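Local coordinates for protein KLLA0F20702p (Kluyveromyces lactis, PDB 5Y5A) that probably helps bring telomerase to chromosome ends, as the yeast Est1 protein, whose helical region is here in complex with Cdc13, at residues S261-L266 with F491-F496; S371-Q376 with K434-V439. One frame throughout, in Å; residues are numbered along the deposited sequence.

Both contacts lie within the Est1 DNA/RNA binding domain, a helical family of the TPR clan, with centres about 12 Å apart. Along the chain the order is 261-266, 371-376, 434-439, 491-496, so contact 2 is made entirely by chain that runs between the two halves of contact 1. Contact 1 involves the last part of helix 251-263, while contact 2 joins the long helix 339-379 to the start of helix 437-444. Pro493 connects them: its O accepts a probable hydrogen bond from His436 NE2 (2.8 Å), and its CG packs on His373 CD2 (3.5 Å). Arg265 in contact 1 and Lys437 in contact 2 each hydrogen-bond to the bound peptide's backbone, consistent with a shared role in holding it.

Contact 1 of 2, residues S261-L266 with F491-F496; sequences SSLSRL and FGPTKF
Leu263 and Gly492 bring the backbones together in the last residues of helix 251-263: Gly492 N donates to Leu263 O at 2.8 Å with an N-H...O angle of 144°, and Ser264 and Phe491 form a single beta bridge. In this helical, TPR-clan domain the contact ties that helix to the irregular chain after helix 483-487. Glycine suits position 492 because a CB would fall 2.7 Å from Leu263 O, a clash. The loop is folded back on itself, Phe496 N bonding to Phe491 O and Lys495 N to Gly492 O.

Leu263 and Pro493, both apolar and compact, make a patch beside this bond. With CG anti to its carbonyl carbon (chi1 -59°), Leu263 brings CD1 to 3.9 Å from Pro493 CG, while the same methyl reaches Phe491 CE1 obliquely at 4.2 Å. Pro493 CD sits over the centre of the Phe491 ring, and Ile366 and Ile369 of helix 339-379 back the patch.

Further along both segments, the aliphatic stem of Arg265 crosses the Phe496 ring, CB approaching CE1 at 3.7 Å and CG lying over the face. Arginine suits the place, its long stem matching a flat ring and its charge reaching beyond: past a bend at chi3 (57°) the guanidinium stands steeply to the ring, NE in a salt bridge with Glu490 and NH1 bonded to the bound peptide's backbone. An alanine in place of Phe496 is likely to leave the arginine's CB, CG and CD without the surface they lie on. Arg265 CD lies 3.8 Å from the ring centroid of Phe496, a CH-pi contact almost on the ring normal.

Contact 2 of 2, residues S371-Q376 with K434-V439; sequences SFHMYQ and KSHKNV
His436 meets His373 where the loop after helix 421-433 turns into helix 437-444, so the contact sets the start of one helix against the flank of the long helix 339-379 in this all-helical domain. Along 434-439, Ser435 comes first, laying its CB against one face of the His436 imidazole, a small residue that fits against that face near its rim.

Next is His436, the N-cap residue. Over its other face, near the rim, comes His373 CE1, 3.4 Å from His436 NE2; the rings meet obliquely, with planes at 50° and centroids 4.6 Å apart. Histidine suits both places, being flat enough to pack and polar enough to bond at the rim: His436 NE2 is held by Pro493 O, and His373 NE2 by the indole NE1 of Trp432, which probably fix how the two rings are turned.

Two residues past His436, Asn438 holds CG between its backbone N and carbonyl carbon (chi1 54°), and its ND2 reaches the edge of the Phe372 ring, 3.9 Å from CE2. A short amide suits this exposed position, since it reaches the ring edge while staying polar enough for solvent.

Val439 then points inward, where a branched apolar residue can meet the ring of Phe372, which also packs on Leu395 and Ile398 of helix 385-410. Its CG2 methyl approaches CE2 of Phe372 obliquely, at 4.2 Å.

Contact 1 of 2, residues S261-L266 with F491-F496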
loop_
_atom_site.group_PDB
_atom_site.type_symbol
_atom_site.label_atom_id
_atom_site.label_comp_id
_atom_site.label_asym_id
_atom_site.label_seq_id
_atom_site.Cartn_x
_atom_site.Cartn_y
_atom_site.Cartn_z
ATOM N N SER A 261 2.009 -2.580 4.146
ATOM C CA SER A 261 3.360 -3.051 4.404
ATOM C C SER A 261 3.320 -4.336 5.214
ATOM O O SER A 261 4.270 -5.108 5.211
ATOM C CB SER A 261 4.178 -1.990 5.144
ATOM O OG SER A 261 3.934 -2.059 6.537
ATOM N N SER A 262 2.207 -4.546 5.909
ATOM C CA SER A 262 2.041 -5.709 6.766
ATOM C C SER A 262 1.429 -6.872 6.019
ATOM O O SER A 262 1.529 -8.001 6.464
ATOM C CB SER A 262 1.150 -5.382 7.966
ATOM O OG SER A 262 1.620 -4.252 8.663
ATOM N N LEU A 263 0.775 -6.585 4.897
ATOM C CA LEU A 263 -0.035 -7.580 4.194
ATOM C C LEU A 263 0.429 -7.861 2.758
ATOM O O LEU A 263 -0.246 -8.573 2.013
ATOM C CB LEU A 263 -1.496 -7.128 4.165
ATOM C CG LEU A 263 -2.180 -6.895 5.511
ATOM C CD1 LEU A 263 -3.576 -6.373 5.267
ATOM C CD2 LEU A 263 -2.229 -8.193 6.282
ATOM N N SER A 264 1.562 -7.296 2.356
ATOM C CA SER A 264 2.091 -7.593 1.034
ATOM C C SER A 264 2.702 -8.987 1.077
ATOM O O SER A 264 2.947 -9.519 2.158
ATOM C CB SER A 264 3.116 -6.539 0.595
ATOM O OG SER A 264 4.302 -6.600 1.369
ATOM N N ARG A 265 2.955 -9.577 -0.087
ATOM C CA ARG A 265 3.424 -10.957 -0.138
ATOM C C ARG A 265 4.749 -11.149 0.615
ATOM O O ARG A 265 4.993 -12.217 1.189
ATOM C CB ARG A 265 3.560 -11.430 -1.596
ATOM C CG ARG A 265 3.860 -12.941 -1.717
ATOM C CD ARG A 265 3.492 -13.494 -3.097
ATOM N NE ARG A 265 4.182 -12.780 -4.164
ATOM C CZ ARG A 265 5.357 -13.140 -4.657
ATOM N NH1 ARG A 265 5.966 -14.227 -4.192
ATOM N NH2 ARG A 265 5.919 -12.423 -5.625
ATOM N N LEU A 266 5.589 -10.115 0.627
ATOM C CA LEU A 266 6.792 -10.096 1.471
ATOM C C LEU A 266 6.751 -8.907 2.438
ATOM O O LEU A 266 7.364 -7.866 2.186
ATOM C CB LEU A 266 8.057 -10.031 0.616
ATOM C CG LEU A 266 8.489 -11.345 -0.034
ATOM C CD1 LEU A 266 9.653 -11.101 -0.961
ATOM C CD2 LEU A 266 8.874 -12.346 1.037
ATOM N N PHE A 491 -1.086 -7.599 -2.873
ATOM C CA PHE A 491 -1.921 -7.383 -1.691
ATOM C C PHE A 491 -2.507 -8.712 -1.222
ATOM O O PHE A 491 -3.289 -9.328 -1.942
ATOM C CB PHE A 491 -3.039 -6.392 -2.017
ATOM C CG PHE A 491 -3.837 -5.920 -0.829
ATOM C CD1 PHE A 491 -3.210 -5.389 0.290
ATOM C CD2 PHE A 491 -5.228 -5.938 -0.871
ATOM C CE1 PHE A 491 -3.953 -4.916 1.368
ATOM C CE2 PHE A 491 -5.975 -5.465 0.198
ATOM C CZ PHE A 491 -5.331 -4.951 1.322
ATOM N N GLY A 492 -2.128 -9.150 -0.026
ATOM C CA GLY A 492 -2.552 -10.448 0.486
ATOM C C GLY A 492 -4.048 -10.733 0.567
ATOM O O GLY A 492 -4.488 -11.808 0.179
ATOM N N PRO A 493 -4.848 -9.781 1.079
ATOM C CA PRO A 493 -6.276 -10.106 1.234
ATOM C C PRO A 493 -7.028 -10.427 -0.065
ATOM O O PRO A 493 -8.055 -11.089 -0.007
ATOM C CB PRO A 493 -6.838 -8.843 1.881
ATOM C CG PRO A 493 -5.688 -8.325 2.686
ATOM C CD PRO A 493 -4.490 -8.554 1.808
ATOM N N THR A 494 -6.537 -9.959 -1.207
ATOM C CA THR A 494 -7.150 -10.306 -2.486
ATOM C C THR A 494 -6.296 -11.360 -3.194
ATOM O O THR A 494 -6.431 -11.583 -4.399
ATOM C CB THR A 494 -7.333 -9.061 -3.388
ATOM O OG1 THR A 494 -6.121 -8.290 -3.397
ATOM C CG2 THR A 494 -8.474 -8.179 -2.854
ATOM N N LYS A 495 -5.417 -11.997 -2.419
ATOM C CA LYS A 495 -4.544 -13.061 -2.911
ATOM C C LYS A 495 -3.603 -12.631 -4.027
ATOM O O LYS A 495 -3.354 -13.394 -4.964
ATOM C CB LYS A 495 -5.363 -14.271 -3.366
ATOM C CG LYS A 495 -6.311 -14.807 -2.313
ATOM C CD LYS A 495 -5.566 -15.504 -1.198
ATOM C CE LYS A 495 -6.520 -16.325 -0.351
ATOM N NZ LYS A 495 -5.802 -17.028 0.741
ATOM N N PHE A 496 -3.113 -11.396 -3.917
ATOM C CA PHE A 496 -1.936 -10.906 -4.640
ATOM C C PHE A 496 -2.277 -10.436 -6.048
ATOM O O PHE A 496 -1.467 -9.768 -6.695
ATOM C CB PHE A 496 -0.881 -12.015 -4.768
ATOM C CG PHE A 496 -0.518 -12.647 -3.454
ATOM C CD1 PHE A 496 -0.247 -11.853 -2.345
ATOM C CD2 PHE A 496 -0.474 -14.027 -3.310
ATOM C CE1 PHE A 496 0.079 -12.421 -1.119
ATOM C CE2 PHE A 496 -0.144 -14.603 -2.079
ATOM C CZ PHE A 496 0.131 -13.788 -0.982
#

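Contact 2 of 2, residues S371-Q376 with K434-V439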
loop_
_atom_site.group_PDB
_atom_site.type_symbol
_atom_site.label_atom_id
_atom_site.label_comp_id
_atom_site.label_asym_id
_atom_site.label_seq_id
_atom_site.Cartn_x
_atom_site.Cartn_y
_atom_site.Cartn_z
ATOM N N SER A 371 -7.553 -3.984 7.265
ATOM C CA SER A 371 -7.640 -3.930 8.718
ATOM C C SER A 371 -8.315 -5.138 9.358
ATOM O O SER A 371 -8.087 -5.418 10.540
ATOM C CB SER A 371 -8.366 -2.661 9.149
ATOM O OG SER A 371 -7.497 -1.547 9.006
ATOM N N PHE A 372 -9.152 -5.847 8.604
ATOM C CA PHE A 372 -9.767 -7.062 9.142
ATOM C C PHE A 372 -8.688 -8.120 9.350
ATOM O O PHE A 372 -8.747 -8.903 10.300
ATOM C CB PHE A 372 -10.878 -7.603 8.220
ATOM C CG PHE A 372 -11.464 -8.927 8.686
ATOM C CD1 PHE A 372 -12.383 -8.969 9.727
ATOM C CD2 PHE A 372 -11.099 -10.118 8.077
ATOM C CE1 PHE A 372 -12.918 -10.170 10.161
ATOM C CE2 PHE A 372 -11.630 -11.337 8.508
ATOM C CZ PHE A 372 -12.539 -11.362 9.550
ATOM N N HIS A 373 -7.697 -8.140 8.464
ATOM C CA HIS A 373 -6.608 -9.102 8.591
ATOM C C HIS A 373 -5.554 -8.591 9.573
ATOM O O HIS A 373 -4.867 -9.381 10.195
ATOM C CB HIS A 373 -5.988 -9.402 7.227
ATOM C CG HIS A 373 -6.975 -9.916 6.225
ATOM N ND1 HIS A 373 -7.251 -11.259 6.077
ATOM C CD2 HIS A 373 -7.776 -9.265 5.349
ATOM C CE1 HIS A 373 -8.170 -11.414 5.140
ATOM N NE2 HIS A 373 -8.504 -10.222 4.680
ATOM N N MET A 374 -5.431 -7.273 9.713
ATOM C CA MET A 374 -4.631 -6.719 10.809
ATOM C C MET A 374 -5.207 -7.233 12.134
ATOM O O MET A 374 -4.476 -7.715 12.999
ATOM C CB MET A 374 -4.625 -5.186 10.784
ATOM C CG MET A 374 -4.011 -4.574 9.520
ATOM S SD MET A 374 -2.289 -5.065 9.247
ATOM C CE MET A 374 -1.454 -4.062 10.479
ATOM N N TYR A 375 -6.528 -7.123 12.270
ATOM C CA TYR A 375 -7.245 -7.619 13.439
ATOM C C TYR A 375 -6.878 -9.075 13.762
ATOM O O TYR A 375 -6.634 -9.413 14.921
ATOM C CB TYR A 375 -8.770 -7.500 13.227
ATOM C CG TYR A 375 -9.620 -7.934 14.417
ATOM C CD1 TYR A 375 -9.769 -9.276 14.739
ATOM C CD2 TYR A 375 -10.279 -6.996 15.210
ATOM C CE1 TYR A 375 -10.527 -9.680 15.816
ATOM C CE2 TYR A 375 -11.048 -7.395 16.297
ATOM C CZ TYR A 375 -11.168 -8.742 16.586
ATOM O OH TYR A 375 -11.923 -9.162 17.650
ATOM N N GLN A 376 -6.857 -9.936 12.750
ATOM C CA GLN A 376 -6.615 -11.360 12.997
ATOM C C GLN A 376 -5.174 -11.616 13.378
ATOM O O GLN A 376 -4.899 -12.484 14.198
ATOM C CB GLN A 376 -6.999 -12.199 11.774
ATOM C CG GLN A 376 -8.479 -12.095 11.402
ATOM C CD GLN A 376 -8.876 -13.102 10.348
ATOM O OE1 GLN A 376 -9.842 -13.848 10.521
ATOM N NE2 GLN A 376 -8.121 -13.142 9.251
ATOM N N LYS A 434 -14.427 -13.472 -2.361
ATOM C CA LYS A 434 -14.164 -14.795 -2.927
ATOM C C LYS A 434 -12.864 -15.425 -2.415
ATOM O O LYS A 434 -12.601 -16.603 -2.672
ATOM C CB LYS A 434 -14.106 -14.727 -4.453
ATOM C CG LYS A 434 -12.704 -14.617 -5.009
ATOM C CD LYS A 434 -12.708 -14.436 -6.517
ATOM C CE LYS A 434 -12.303 -15.715 -7.221
ATOM N NZ LYS A 434 -12.306 -15.540 -8.698
ATOM N N SER A 435 -12.057 -14.649 -1.702
ATOM C CA SER A 435 -10.727 -15.091 -1.290
ATOM C C SER A 435 -10.691 -15.747 0.083
ATOM O O SER A 435 -9.693 -16.350 0.449
ATOM C CB SER A 435 -9.745 -13.909 -1.282
ATOM O OG SER A 435 -9.509 -13.413 -2.586
ATOM N N HIS A 436 -11.755 -15.589 0.860
ATOM C CA HIS A 436 -11.756 -16.085 2.232
ATOM C C HIS A 436 -13.106 -16.727 2.569
ATOM O O HIS A 436 -14.147 -16.077 2.532
ATOM C CB HIS A 436 -11.424 -14.950 3.206
ATOM C CG HIS A 436 -10.194 -14.185 2.830
ATOM N ND1 HIS A 436 -8.920 -14.673 3.036
ATOM C CD2 HIS A 436 -10.037 -12.976 2.236
ATOM C CE1 HIS A 436 -8.036 -13.800 2.595
ATOM N NE2 HIS A 436 -8.687 -12.766 2.090
ATOM N N LYS A 437 -13.072 -18.011 2.893
ATOM C CA LYS A 437 -14.286 -18.766 3.170
ATOM C C LYS A 437 -15.160 -18.129 4.249
ATOM O O LYS A 437 -16.372 -18.017 4.081
ATOM C CB LYS A 437 -13.926 -20.194 3.564
ATOM C CG LYS A 437 -13.347 -20.985 2.407
ATOM C CD LYS A 437 -14.175 -20.766 1.149
ATOM C CE LYS A 437 -13.690 -21.636 0.000
ATOM N NZ LYS A 437 -14.473 -21.386 -1.237
ATOM N N ASN A 438 -14.545 -17.705 5.350
ATOM C CA ASN A 438 -15.291 -17.075 6.430
ATOM C C ASN A 438 -15.973 -15.780 5.977
ATOM O O ASN A 438 -17.084 -15.471 6.403
ATOM C CB ASN A 438 -14.368 -16.800 7.623
ATOM C CG ASN A 438 -13.125 -15.988 7.238
ATOM O OD1 ASN A 438 -12.511 -16.222 6.195
ATOM N ND2 ASN A 438 -12.749 -15.038 8.091
ATOM N N VAL A 439 -15.304 -15.019 5.115
ATOM C CA VAL A 439 -15.857 -13.754 4.652
ATOM C C VAL A 439 -16.980 -14.024 3.655
ATOM O O VAL A 439 -18.027 -13.383 3.698
ATOM C CB VAL A 439 -14.772 -12.858 4.022
ATOM C CG1 VAL A 439 -15.385 -11.577 3.472
ATOM C CG2 VAL A 439 -13.705 -12.542 5.053
#